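Local atomic coordinates of AB hydrolase-1 domain-containing protein (Parabacteroides distasonis, PDB entry 4Q34), a protein that is a putative esterase of the alpha/beta hydrolase family, probably hydrolysing ester bonds in a substrate that remains unidentified. Residues Leu49-Gly54 with Asn74-Arg79; Gly119-Tyr124 with Glu135-Tyr140. One frame throughout, in Å; residues are numbered along the deposited sequence.

Interaction 1: residues Leu49-Gly54 with Asn74-Arg79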
loop_
_atom_site.group_PDB
_atom_site.type_symbol
_atom_site.label_atom_id
_atom_site.label_comp_id
_atom_site.label_asym_id
_atom_site.label_seq_id
_atom_site.Cartn_x
_atom_site.Cartn_y
_atom_site.Cartn_z
ATOM N N LEU A 49 -5.231 0.324 -17.985
ATOM C CA LEU A 49 -6.240 -0.202 -17.081
ATOM C C LEU A 49 -6.052 0.360 -15.663
ATOM O O LEU A 49 -4.965 0.305 -15.105
ATOM C CB LEU A 49 -6.176 -1.715 -17.063
ATOM C CG LEU A 49 -6.200 -2.421 -18.394
ATOM C CD1 LEU A 49 -6.134 -3.905 -18.178
ATOM C CD2 LEU A 49 -7.438 -2.061 -19.204
ATOM N N VAL A 50 -7.129 0.906 -15.083
ATOM C CA VAL A 50 -7.156 1.438 -13.739
ATOM C C VAL A 50 -8.100 0.566 -12.921
ATOM O O VAL A 50 -9.238 0.351 -13.322
ATOM C CB VAL A 50 -7.632 2.894 -13.737
ATOM C CG1 VAL A 50 -7.735 3.400 -12.310
ATOM C CG2 VAL A 50 -6.732 3.766 -14.615
ATOM N N PHE A 51 -7.592 0.056 -11.796
ATOM C CA PHE A 51 -8.331 -0.887 -10.968
ATOM C C PHE A 51 -8.788 -0.271 -9.667
ATOM O O PHE A 51 -7.967 0.295 -8.933
ATOM C CB PHE A 51 -7.451 -2.119 -10.699
ATOM C CG PHE A 51 -7.140 -2.927 -11.926
ATOM C CD1 PHE A 51 -7.977 -3.930 -12.361
ATOM C CD2 PHE A 51 -6.003 -2.696 -12.643
ATOM C CE1 PHE A 51 -7.697 -4.680 -13.478
ATOM C CE2 PHE A 51 -5.710 -3.444 -13.768
ATOM C CZ PHE A 51 -6.551 -4.433 -14.200
ATOM N N ALA A 52 -10.076 -0.412 -9.366
ATOM C CA ALA A 52 -10.679 0.128 -8.136
ATOM C C ALA A 52 -11.345 -0.948 -7.262
ATOM O O ALA A 52 -12.321 -1.598 -7.666
ATOM C CB ALA A 52 -11.742 1.158 -8.488
ATOM N N HIS A 53 -10.869 -1.069 -6.051
ATOM C CA HIS A 53 -11.368 -2.020 -5.054
ATOM C C HIS A 53 -12.687 -1.554 -4.422
ATOM O O HIS A 53 -13.148 -0.409 -4.636
ATOM C CB HIS A 53 -10.304 -2.158 -3.968
ATOM C CG HIS A 53 -10.022 -0.875 -3.258
ATOM N ND1 HIS A 53 -10.856 -0.387 -2.283
ATOM C CD2 HIS A 53 -9.068 0.070 -3.439
ATOM C CE1 HIS A 53 -10.397 0.771 -1.851
ATOM N NE2 HIS A 53 -9.315 1.071 -2.538
ATOM N N GLY A 54 -13.267 -2.417 -3.599
ATOM C CA GLY A 54 -14.465 -2.127 -2.854
ATOM C C GLY A 54 -14.230 -1.926 -1.364
ATOM O O GLY A 54 -13.121 -1.601 -0.921
ATOM N N ASN A 74 -0.506 -8.754 -12.469
ATOM C CA ASN A 74 0.476 -9.472 -13.258
ATOM C C ASN A 74 -0.070 -9.941 -14.605
ATOM O O ASN A 74 0.626 -9.817 -15.646
ATOM C CB ASN A 74 1.010 -10.678 -12.497
ATOM C CG ASN A 74 1.939 -10.310 -11.354
ATOM O OD1 ASN A 74 1.887 -9.200 -10.784
ATOM N ND2 ASN A 74 2.779 -11.251 -10.997
ATOM N N ILE A 75 -1.288 -10.465 -14.590
ATOM C CA ILE A 75 -1.874 -11.038 -15.794
ATOM C C ILE A 75 -2.024 -9.997 -16.911
ATOM O O ILE A 75 -1.669 -10.251 -18.059
ATOM C CB ILE A 75 -3.235 -11.660 -15.481
ATOM C CG1 ILE A 75 -3.047 -12.884 -14.599
ATOM C CG2 ILE A 75 -4.011 -12.047 -16.775
ATOM C CD1 ILE A 75 -4.318 -13.369 -13.926
ATOM N N PHE A 76 -2.549 -8.819 -16.581
ATOM C CA PHE A 76 -2.751 -7.793 -17.597
ATOM C C PHE A 76 -1.483 -7.063 -17.987
ATOM O O PHE A 76 -1.370 -6.659 -19.129
ATOM C CB PHE A 76 -3.927 -6.874 -17.246
ATOM C CG PHE A 76 -5.240 -7.570 -17.472
ATOM C CD1 PHE A 76 -5.739 -7.695 -18.769
ATOM C CD2 PHE A 76 -5.857 -8.256 -16.444
ATOM C CE1 PHE A 76 -6.888 -8.398 -19.010
ATOM C CE2 PHE A 76 -7.037 -8.988 -16.672
ATOM C CZ PHE A 76 -7.538 -9.069 -17.958
ATOM N N LEU A 77 -0.512 -6.973 -17.065
ATOM C CA LEU A 77 0.803 -6.451 -17.416
ATOM C C LEU A 77 1.462 -7.370 -18.438
ATOM O O LEU A 77 2.043 -6.894 -19.422
ATOM C CB LEU A 77 1.678 -6.357 -16.157
ATOM C CG LEU A 77 3.068 -5.769 -16.373
ATOM C CD1 LEU A 77 2.962 -4.355 -16.912
ATOM C CD2 LEU A 77 3.839 -5.821 -15.058
ATOM N N ARG A 78 1.341 -8.672 -18.230
ATOM C CA ARG A 78 1.900 -9.663 -19.169
ATOM C C ARG A 78 1.257 -9.566 -20.553
ATOM O O ARG A 78 1.909 -9.811 -21.588
ATOM C CB ARG A 78 1.776 -11.074 -18.591
ATOM C CG ARG A 78 2.499 -12.092 -19.438
ATOM C CD ARG A 78 2.531 -13.448 -18.745
ATOM N NE ARG A 78 3.409 -13.408 -17.576
ATOM C CZ ARG A 78 2.994 -13.473 -16.317
ATOM N NH1 ARG A 78 1.713 -13.676 -16.044
ATOM N NH2 ARG A 78 3.892 -13.398 -15.340
ATOM N N ARG A 79 0.003 -9.185 -20.583
ATOM C CA ARG A 79 -0.767 -8.981 -21.807
ATOM C C ARG A 79 -0.582 -7.604 -22.443
ATOM O O ARG A 79 -1.332 -7.210 -23.336
ATOM C CB ARG A 79 -2.234 -9.256 -21.499
ATOM C CG ARG A 79 -2.479 -10.704 -21.116
ATOM C CD ARG A 79 -3.909 -11.035 -20.731
ATOM N NE ARG A 79 -3.958 -12.432 -20.269
ATOM C CZ ARG A 79 -5.024 -13.220 -20.286
ATOM N NH1 ARG A 79 -6.209 -12.781 -20.722
ATOM N NH2 ARG A 79 -4.888 -14.471 -19.846
#
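Leu-49 and Phe-76 each set CG beside the backbone N and opposite the carbonyl carbon (chi1 -51° and -75°), and these torsions send a methyl branch from strand 49-52 and a ring from helix 72-78 into the same layer. The two side chains cross at about a right angle. Leu-49 CD1 meets the root of the aromatic group, 3.8 Å from Phe-76 CB, and is as near to CG. Phe-51, two residues further along the strand and so on the same side of it, also points toward the helix; its CZ comes to 4.5 Å from CD2 of Phe-76, a looser touch. The contact belongs to the beta-alpha-beta unit of strand 49-52, helix 72-78 and strand 83-87, whose parallel outer strands lie side by side in the central sheet. Val-83 lies against both phenylalanines, and helix 306-319 packs on Phe-76 through Ala-310 and Leu-313. Leucine suits the shorter distance beside the helix, and the longer Phe-51 spans the greater one from further along the strand. No hydrogen bond joins the segments, and all three touching residues are buried, which implies that this contact rests on hydrophobic burial and dispersion.

Interaction 2: residues Gly119-Tyr124 with Glu135-Tyr140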
loop_
_atom_site.group_PDB
_atom_site.type_symbol
_atom_site.label_atom_id
_atom_site.label_comp_id
_atom_site.label_asym_id
_atom_site.label_seq_id
_atom_site.Cartn_x
_atom_site.Cartn_y
_atom_site.Cartn_z
ATOM N N GLY A 119 -18.803 -19.555 1.041
ATOM C CA GLY A 119 -19.575 -20.659 1.625
ATOM C C GLY A 119 -20.483 -20.138 2.716
ATOM O O GLY A 119 -20.632 -18.946 2.904
ATOM N N ILE A 120 -21.109 -21.047 3.438
ATOM C CA ILE A 120 -21.820 -20.678 4.655
ATOM C C ILE A 120 -20.945 -21.191 5.789
ATOM O O ILE A 120 -20.876 -22.411 6.056
ATOM C CB ILE A 120 -23.223 -21.306 4.753
ATOM C CG1 ILE A 120 -24.059 -20.967 3.506
ATOM C CG2 ILE A 120 -23.921 -20.833 6.024
ATOM C CD1 ILE A 120 -24.205 -19.487 3.248
ATOM N N TRP A 121 -20.298 -20.252 6.454
ATOM C CA TRP A 121 -19.305 -20.559 7.456
ATOM C C TRP A 121 -19.904 -21.566 8.445
ATOM O O TRP A 121 -21.040 -21.391 8.887
ATOM C CB TRP A 121 -18.856 -19.281 8.172
ATOM C CG TRP A 121 -17.901 -19.597 9.267
ATOM C CD1 TRP A 121 -18.192 -19.904 10.560
ATOM C CD2 TRP A 121 -16.505 -19.690 9.135
ATOM N NE1 TRP A 121 -17.037 -20.169 11.249
ATOM C CE2 TRP A 121 -15.987 -20.063 10.387
ATOM C CE3 TRP A 121 -15.629 -19.499 8.066
ATOM C CZ2 TRP A 121 -14.632 -20.226 10.610
ATOM C CZ3 TRP A 121 -14.288 -19.670 8.283
ATOM C CH2 TRP A 121 -13.797 -20.033 9.545
ATOM N N PRO A 122 -19.150 -22.625 8.794
ATOM C CA PRO A 122 -17.762 -22.936 8.475
ATOM C C PRO A 122 -17.496 -23.686 7.167
ATOM O O PRO A 122 -16.335 -23.966 6.854
ATOM C CB PRO A 122 -17.332 -23.797 9.673
ATOM C CG PRO A 122 -18.583 -24.532 10.053
ATOM C CD PRO A 122 -19.760 -23.681 9.630
ATOM N N ASP A 123 -18.520 -23.950 6.373
ATOM C CA ASP A 123 -18.357 -24.798 5.197
ATOM C C ASP A 123 -18.134 -23.985 3.932
ATOM O O ASP A 123 -18.658 -22.901 3.786
ATOM C CB ASP A 123 -19.577 -25.667 5.029
ATOM C CG ASP A 123 -19.842 -26.513 6.249
ATOM O OD1 ASP A 123 -18.947 -27.304 6.607
ATOM O OD2 ASP A 123 -20.912 -26.343 6.870
ATOM N N TYR A 124 -17.335 -24.521 3.034
ATOM C CA TYR A 124 -17.114 -23.950 1.716
ATOM C C TYR A 124 -18.258 -24.432 0.819
ATOM O O TYR A 124 -18.738 -25.553 1.011
ATOM C CB TYR A 124 -15.722 -24.383 1.192
ATOM C CG TYR A 124 -14.566 -23.758 1.964
ATOM C CD1 TYR A 124 -14.198 -24.240 3.235
ATOM C CD2 TYR A 124 -13.831 -22.733 1.435
ATOM C CE1 TYR A 124 -13.150 -23.682 3.941
ATOM C CE2 TYR A 124 -12.779 -22.160 2.134
ATOM C CZ TYR A 124 -12.433 -22.633 3.390
ATOM O OH TYR A 124 -11.377 -22.068 4.122
ATOM N N GLU A 135 -4.073 -21.374 5.441
ATOM C CA GLU A 135 -3.172 -20.276 5.072
ATOM C C GLU A 135 -3.817 -19.326 4.064
ATOM O O GLU A 135 -3.646 -18.109 4.143
ATOM C CB GLU A 135 -1.839 -20.813 4.524
ATOM C CG GLU A 135 -0.911 -21.389 5.595
ATOM C CD GLU A 135 -0.870 -20.559 6.882
ATOM O OE1 GLU A 135 -0.514 -19.352 6.821
ATOM O OE2 GLU A 135 -1.204 -21.113 7.959
ATOM N N THR A 136 -4.551 -19.884 3.105
ATOM C CA THR A 136 -5.330 -19.098 2.147
ATOM C C THR A 136 -6.313 -18.199 2.884
ATOM O O THR A 136 -6.409 -17.014 2.605
ATOM C CB THR A 136 -6.062 -20.001 1.128
ATOM O OG1 THR A 136 -5.091 -20.730 0.357
ATOM C CG2 THR A 136 -7.000 -19.201 0.209
ATOM N N LEU A 137 -7.051 -18.753 3.828
ATOM C CA LEU A 137 -8.032 -17.932 4.548
ATOM C C LEU A 137 -7.381 -16.869 5.407
ATOM O O LEU A 137 -7.906 -15.780 5.501
ATOM C CB LEU A 137 -8.956 -18.789 5.417
ATOM C CG LEU A 137 -10.334 -18.193 5.720
ATOM C CD1 LEU A 137 -11.165 -17.961 4.481
ATOM C CD2 LEU A 137 -11.101 -19.087 6.684
ATOM N N ASP A 138 -6.251 -17.195 6.020
ATOM C CA ASP A 138 -5.453 -16.229 6.752
ATOM C C ASP A 138 -5.121 -15.028 5.857
ATOM O O ASP A 138 -5.324 -13.863 6.230
ATOM C CB ASP A 138 -4.139 -16.884 7.252
ATOM C CG ASP A 138 -3.231 -15.916 8.033
ATOM O OD1 ASP A 138 -3.643 -15.422 9.081
ATOM O OD2 ASP A 138 -2.088 -15.622 7.587
ATOM N N GLN A 139 -4.600 -15.302 4.663
ATOM C CA GLN A 139 -4.317 -14.245 3.717
ATOM C C GLN A 139 -5.525 -13.425 3.341
ATOM O O GLN A 139 -5.444 -12.200 3.227
ATOM C CB GLN A 139 -3.676 -14.770 2.419
ATOM C CG GLN A 139 -2.229 -15.236 2.580
ATOM C CD GLN A 139 -1.291 -14.157 3.064
ATOM O OE1 GLN A 139 -1.223 -13.091 2.493
ATOM N NE2 GLN A 139 -0.573 -14.431 4.128
ATOM N N TYR A 140 -6.632 -14.118 3.124
ATOM C CA TYR A 140 -7.910 -13.487 2.753
ATOM C C TYR A 140 -8.372 -12.498 3.799
ATOM O O TYR A 140 -8.770 -11.382 3.446
ATOM C CB TYR A 140 -8.961 -14.560 2.630
ATOM C CG TYR A 140 -10.220 -14.214 1.855
ATOM C CD1 TYR A 140 -10.183 -13.714 0.549
ATOM C CD2 TYR A 140 -11.450 -14.550 2.397
ATOM C CE1 TYR A 140 -11.350 -13.523 -0.175
ATOM C CE2 TYR A 140 -12.625 -14.346 1.687
ATOM C CZ TYR A 140 -12.581 -13.871 0.411
ATOM O OH TYR A 140 -13.763 -13.701 -0.281
#
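Leu-137 points from helix 134-142 toward two aromatic side chains of the 119-124 turn, and its CD2 methyl touches both. The leucine is set obliquely to each of them. Against Trp-121 the methyl lies at the edge of the indole, near the ring plane, 3.6 Å from CZ3 and 4.0 Å from CH2, and does not sit over a face. One face of that indole carries CB of the adjoining Pro-122, 3.9 Å above the plane and offset toward the rim. Tyr-124 comes to the leucine with the far end of its phenol: OH is 3.9 Å from CD2 and 4.1 Å from CD1 of Leu-137, which is van der Waals packing.

Both aromatics belong to a hairpin in which weakly bonded strands 119-120 and 123-124 run antiparallel about a type VIa beta turn over Ile-120 to Asp-123. Pro-122 stands third, after a cis peptide bond that proline takes more readily than other residues, and Asp-123 N donates to Ile-120 O at 2.8 Å. Gly-119 suits its place across from Tyr-124, since a CB there would collide with the carbonyl oxygen of Asp-123. With chi1 at 176° the indole of Trp-121 swings away from its own backbone N, and its six-membered ring comes up to the leucine. Phe-113 of helix 109-115 meets both aromatic rings edge-to-face and also touches Leu-137.

In the fold
From the N terminus, the chain first forms antiparallel strands of the large mixed sheet and then enters strand 49-52. Interaction 1 closes the connection from that strand to helix 72-78, spanning 19 intervening residues, before the chain returns to the sheet as strand 83-87. Interaction 2 opens only later, after helix 109-115, and closes a shorter excursion of 10 residues between segments 119-124 and 135-140. The two therefore follow in series, neither nested nor crossed, with centres 24 Å apart. Interaction 1 ties helix to sheet in the interior, and interaction 2 joins peripheral elements; around each, residues of the helical segment also reach the second subunit.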